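PDB 3LWX: NADH:ubiquinone oxidoreductase, Na translocating, C subunit from Parabacteroides distasonis, which belongs to a family of membrane respiratory-complex subunits and carries an FMN-binding domain. Local coordinates for residues Asp105-Lys108 / Asn109-Tyr112; Pro132-Ser135 / Asn136-Gly140. One frame throughout, in Å; residues are numbered along the deposited sequence. Where two conformers were deposited one is given.

Interaction 1: residues Asp105-Lys108 / Asn109-Tyr112; sequences DSDK and NTIY
Asn109 N lies 3.0 Å from Asp107 OD1 in a bent hydrogen bond, N-H...O 132°, and comes from above the carboxylate plane. The Asn109 amide leads away from the turn: its OD1 accepts from Phe144 N, while ND2 donates to a water that donates to Asp107 OD2. At Thr110 the same carboxylate is gripped twice. Thr110 N reaches Asp107 OD1 at 2.9 Å, nearly straight (173°), on the syn side but tilted somewhat out of plane, from the same face as Asn109 N; Thr110 OG1 donates to the syn lone pair of Asp107 OD2 at 2.7 Å. Asp107 CG is tucked between its backbone N and carbonyl carbon (chi1 69°), which turns the carboxylate across the loop to these donors. The loop joins strands 97-104 and 111-118 as a beta hairpin, with a type I turn from Asp105 to Lys108 and Asp105 N donating to Thr110 O at 2.8 Å. The other Thr110 branch, CG2, packs 3.6 Å from Asp105 OD2. Ile111 takes part through its carbonyl, bridged by a water to Asp105 OD2. Tyr112 places CB 3.4 Å from Asp105 OD1, the oxygen salt-bridged to Lys84, whose ammonium makes a cation-pi contact with the Tyr112 ring.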
loop_
_atom_site.group_PDB
_atom_site.type_symbol
_atom_site.label_atom_id
_atom_site.label_comp_id
_atom_site.label_asym_id
_atom_site.label_seq_id
_atom_site.Cartn_x
_atom_site.Cartn_y
_atom_site.Cartn_z
ATOM N N ASP A 105 5.761 -8.826 -5.885
ATOM C CA ASP A 105 6.602 -10.000 -5.934
ATOM C C ASP A 105 8.072 -9.610 -6.116
ATOM O O ASP A 105 8.423 -8.441 -6.273
ATOM C CB ASP A 105 6.164 -10.886 -7.091
ATOM C CG ASP A 105 4.805 -11.540 -6.880
ATOM O OD1 ASP A 105 4.365 -11.710 -5.723
ATOM O OD2 ASP A 105 4.187 -11.918 -7.898
ATOM N N SER A 106 8.940 -10.614 -6.130
ATOM C CA SER A 106 10.377 -10.363 -6.217
ATOM C C SER A 106 10.795 -9.697 -7.525
ATOM O O SER A 106 11.872 -9.104 -7.593
ATOM C CB SER A 106 11.155 -11.656 -6.001
ATOM O OG SER A 106 10.921 -12.562 -7.061
ATOM N N ASP A 107 9.945 -9.773 -8.552
ATOM C CA ASP A 107 10.195 -9.068 -9.819
ATOM C C ASP A 107 9.997 -7.543 -9.720
ATOM O O ASP A 107 10.223 -6.833 -10.692
ATOM C CB ASP A 107 9.345 -9.630 -10.971
ATOM C CG ASP A 107 7.842 -9.351 -10.857
ATOM O OD1 ASP A 107 7.370 -8.792 -9.844
ATOM O OD2 ASP A 107 7.133 -9.689 -11.841
ATOM N N LYS A 108 9.558 -7.047 -8.562
ATOM C CA LYS A 108 9.375 -5.608 -8.354
ATOM C C LYS A 108 8.402 -5.029 -9.392
ATOM O O LYS A 108 8.547 -3.888 -9.825
ATOM C CB LYS A 108 10.717 -4.860 -8.279
ATOM C CG LYS A 108 11.510 -5.288 -7.045
ATOM C CD LYS A 108 12.694 -4.392 -6.734
ATOM C CE LYS A 108 13.770 -4.401 -7.787
ATOM N NZ LYS A 108 14.883 -3.484 -7.410
ATOM N N ASN A 109 7.358 -5.798 -9.702
ATOM C CA ASN A 109 6.410 -5.407 -10.739
ATOM C C ASN A 109 5.007 -5.975 -10.524
ATOM O O ASN A 109 4.017 -5.236 -10.567
ATOM C CB ASN A 109 6.939 -5.833 -12.125
ATOM C CG ASN A 109 6.149 -5.214 -13.272
ATOM O OD1 ASN A 109 5.442 -4.233 -13.084
ATOM N ND2 ASN A 109 6.265 -5.787 -14.468
ATOM N N THR A 110 4.933 -7.286 -10.306
ATOM C CA THR A 110 3.670 -7.976 -10.177
ATOM C C THR A 110 3.126 -7.814 -8.769
ATOM O O THR A 110 3.786 -8.142 -7.793
ATOM C CB THR A 110 3.818 -9.463 -10.496
ATOM O OG1 THR A 110 4.417 -9.626 -11.781
ATOM C CG2 THR A 110 2.470 -10.154 -10.472
ATOM N N ILE A 111 1.898 -7.332 -8.651
ATOM C CA ILE A 111 1.286 -7.104 -7.357
ATOM C C ILE A 111 0.911 -8.419 -6.691
ATOM O O ILE A 111 0.292 -9.302 -7.291
ATOM C CB ILE A 111 0.071 -6.159 -7.490
ATOM C CG1 ILE A 111 0.562 -4.767 -7.915
ATOM C CG2 ILE A 111 -0.729 -6.058 -6.178
ATOM C CD1 ILE A 111 -0.491 -3.891 -8.613
ATOM N N TYR A 112 1.280 -8.535 -5.417
ATOM C CA TYR A 112 1.016 -9.706 -4.585
ATOM C C TYR A 112 -0.240 -9.500 -3.704
ATOM O O TYR A 112 -1.014 -10.447 -3.471
ATOM C CB TYR A 112 2.257 -10.007 -3.734
ATOM C CG TYR A 112 2.141 -11.195 -2.826
ATOM C CD1 TYR A 112 1.950 -12.470 -3.323
ATOM C CD2 TYR A 112 2.241 -11.038 -1.458
ATOM C CE1 TYR A 112 1.852 -13.574 -2.462
ATOM C CE2 TYR A 112 2.169 -12.130 -0.584
ATOM C CZ TYR A 112 1.966 -13.402 -1.088
ATOM O OH TYR A 112 1.885 -14.493 -0.245
HETATM O O HOH W 1 1.414 -11.941 -7.579
HETATM O O HOH W 2 7.742 -8.466 -14.326
#

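Interaction 2: residues Pro132-Ser135 / Asn136-Gly140; sequences PVFS and NEFKG
The short helix 132-135 runs on into a 3-10 segment, 136-138, and the hydrogen-bond spacing records the change. Asn136 N donates to Pro132 O, four residues back, at 2.8 Å and 160°. Phe138 N donates to Ser135 O, three residues back, at 3.1 Å, and stands above the carbonyl plane. Between them, Glu137 N also reaches three residues back, to Phe134 O, but weakly.

One side of this helical run carries an offset edge-to-face pair. Phe138 turns its edge toward the face of Phe134, with ring planes at 76° and centroids 5.5 Å apart; Phe138 CE2 comes 3.8 Å from Phe134 CE2. The two side chains leave the backbone differently: Phe134 has CG anti to its nitrogen (chi1 180°), whereas Phe138 has CG anti to its carbonyl carbon, and the rings thereby converge. Both also meet Phe116 of strand 111-118, and helix 174-196 touches them through Val180 at Phe134 and Leu184 at Phe138.

Waters join polar groups elsewhere on the run. One lies between Ser135 OG and Asn136 OD1; another may bridge Val133 O and Glu137 OE2, though this holds for only one of two Glu137 conformers. Asn136 also packs ND2 against Pro132 CB at 3.7 Å. Aromatic packing thus ties the buried Phe134 and Phe138 to strand and helix, whereas Val133 and Glu137 are exposed, and the tentative water between them fits a solvent-facing side.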
loop_
_atom_site.group_PDB
_atom_site.type_symbol
_atom_site.label_atom_id
_atom_site.label_comp_id
_atom_site.label_asym_id
_atom_site.label_seq_id
_atom_site.Cartn_x
_atom_site.Cartn_y
_atom_site.Cartn_z
ATOM N N PRO A 132 -12.172 -6.672 0.605
ATOM C CA PRO A 132 -11.430 -7.558 -0.302
ATOM C C PRO A 132 -11.993 -7.625 -1.715
ATOM O O PRO A 132 -11.226 -7.837 -2.660
ATOM C CB PRO A 132 -11.510 -8.926 0.386
ATOM C CG PRO A 132 -11.754 -8.643 1.796
ATOM C CD PRO A 132 -12.479 -7.332 1.892
ATOM N N VAL A 133 -13.300 -7.474 -1.902
ATOM C CA VAL A 133 -13.835 -7.534 -3.264
ATOM C C VAL A 133 -13.146 -6.480 -4.143
ATOM O O VAL A 133 -12.943 -6.707 -5.340
ATOM C CB VAL A 133 -15.382 -7.413 -3.289
ATOM C CG1 VAL A 133 -15.834 -6.055 -2.800
ATOM C CG2 VAL A 133 -15.914 -7.692 -4.689
ATOM N N PHE A 134 -12.762 -5.346 -3.561
ATOM C CA PHE A 134 -12.037 -4.336 -4.304
ATOM C C PHE A 134 -10.534 -4.631 -4.394
ATOM O O PHE A 134 -9.959 -4.672 -5.477
ATOM C CB PHE A 134 -12.247 -2.964 -3.678
ATOM C CG PHE A 134 -11.504 -1.849 -4.404
ATOM C CD1 PHE A 134 -11.906 -1.437 -5.664
ATOM C CD2 PHE A 134 -10.401 -1.227 -3.835
ATOM C CE1 PHE A 134 -11.209 -0.424 -6.332
ATOM C CE2 PHE A 134 -9.723 -0.219 -4.494
ATOM C CZ PHE A 134 -10.126 0.170 -5.747
ATOM N N SER A 135 -9.908 -4.871 -3.251
ATOM C CA SER A 135 -8.447 -4.991 -3.237
ATOM C C SER A 135 -7.925 -6.265 -3.896
ATOM O O SER A 135 -6.833 -6.263 -4.457
ATOM C CB SER A 135 -7.922 -4.870 -1.810
ATOM O OG SER A 135 -8.472 -5.858 -0.958
ATOM N N ASN A 136 -8.706 -7.346 -3.856
ATOM C CA ASN A 136 -8.241 -8.604 -4.436
ATOM C C ASN A 136 -7.997 -8.508 -5.929
ATOM O O ASN A 136 -7.187 -9.266 -6.464
ATOM C CB ASN A 136 -9.235 -9.745 -4.208
ATOM C CG ASN A 136 -9.253 -10.259 -2.791
ATOM O OD1 ASN A 136 -8.306 -10.074 -2.016
ATOM N ND2 ASN A 136 -10.322 -10.987 -2.462
ATOM N N GLU A 137 -8.663 -7.581 -6.612
ATOM C CA GLU A 137 -8.520 -7.426 -8.050
ATOM C C GLU A 137 -7.123 -6.985 -8.469
ATOM O O GLU A 137 -6.729 -7.173 -9.629
ATOM C CB GLU A 137 -9.561 -6.425 -8.557
ATOM C CG GLU A 137 -10.964 -6.963 -8.452
ATOM C CD GLU A 137 -11.133 -8.219 -9.269
ATOM O OE1 GLU A 137 -10.998 -8.144 -10.511
ATOM O OE2 GLU A 137 -11.402 -9.281 -8.659
ATOM N N PHE A 138 -6.375 -6.368 -7.548
ATOM C CA PHE A 138 -5.028 -5.916 -7.877
ATOM C C PHE A 138 -4.021 -7.054 -7.990
ATOM O O PHE A 138 -2.990 -6.910 -8.633
ATOM C CB PHE A 138 -4.553 -4.872 -6.855
ATOM C CG PHE A 138 -5.268 -3.548 -6.976
ATOM C CD1 PHE A 138 -4.796 -2.569 -7.816
ATOM C CD2 PHE A 138 -6.427 -3.306 -6.275
ATOM C CE1 PHE A 138 -5.442 -1.371 -7.954
ATOM C CE2 PHE A 138 -7.077 -2.114 -6.406
ATOM C CZ PHE A 138 -6.577 -1.126 -7.232
ATOM N N LYS A 139 -4.308 -8.189 -7.370
ATOM C CA LYS A 139 -3.380 -9.308 -7.384
ATOM C C LYS A 139 -3.094 -9.748 -8.809
ATOM O O LYS A 139 -4.014 -9.978 -9.583
ATOM C CB LYS A 139 -3.962 -10.470 -6.578
ATOM C CG LYS A 139 -4.173 -10.145 -5.102
ATOM C CD LYS A 139 -4.871 -11.270 -4.364
ATOM C CE LYS A 139 -4.991 -10.969 -2.893
ATOM N NZ LYS A 139 -5.517 -12.166 -2.132
ATOM N N GLY A 140 -1.816 -9.860 -9.144
ATOM C CA GLY A 140 -1.410 -10.300 -10.467
ATOM C C GLY A 140 -1.267 -9.194 -11.491
ATOM O O GLY A 140 -0.748 -9.425 -12.570
HETATM O O HOH W 3 -12.920 -9.269 -6.307
HETATM O O HOH W 4 -6.903 -7.973 -0.987
#

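Interaction 1 is a surface contact in the hairpin loop leading into strand 111-118, whereas interaction 2 is partly buried, with two phenylalanines packed inward. In the first, a carboxylate gathers backbone and hydroxyl donors round a turn; in the second, successive backbone bonds wind the chain and an aromatic pair packs on its buried side. Both use waters to join polar groups. They lie in series along the chain, yet meet directly at strand 111-118: Gly140 N is 2.9 Å from Ile111 O, a probable hydrogen bond, and Ile111 CB packs against Phe138 O. Residues 138-140 therefore lie beside the start of 111-118, an outermost strand of the sheet within this chain, with Thr110 CG2 near Gly140 CA.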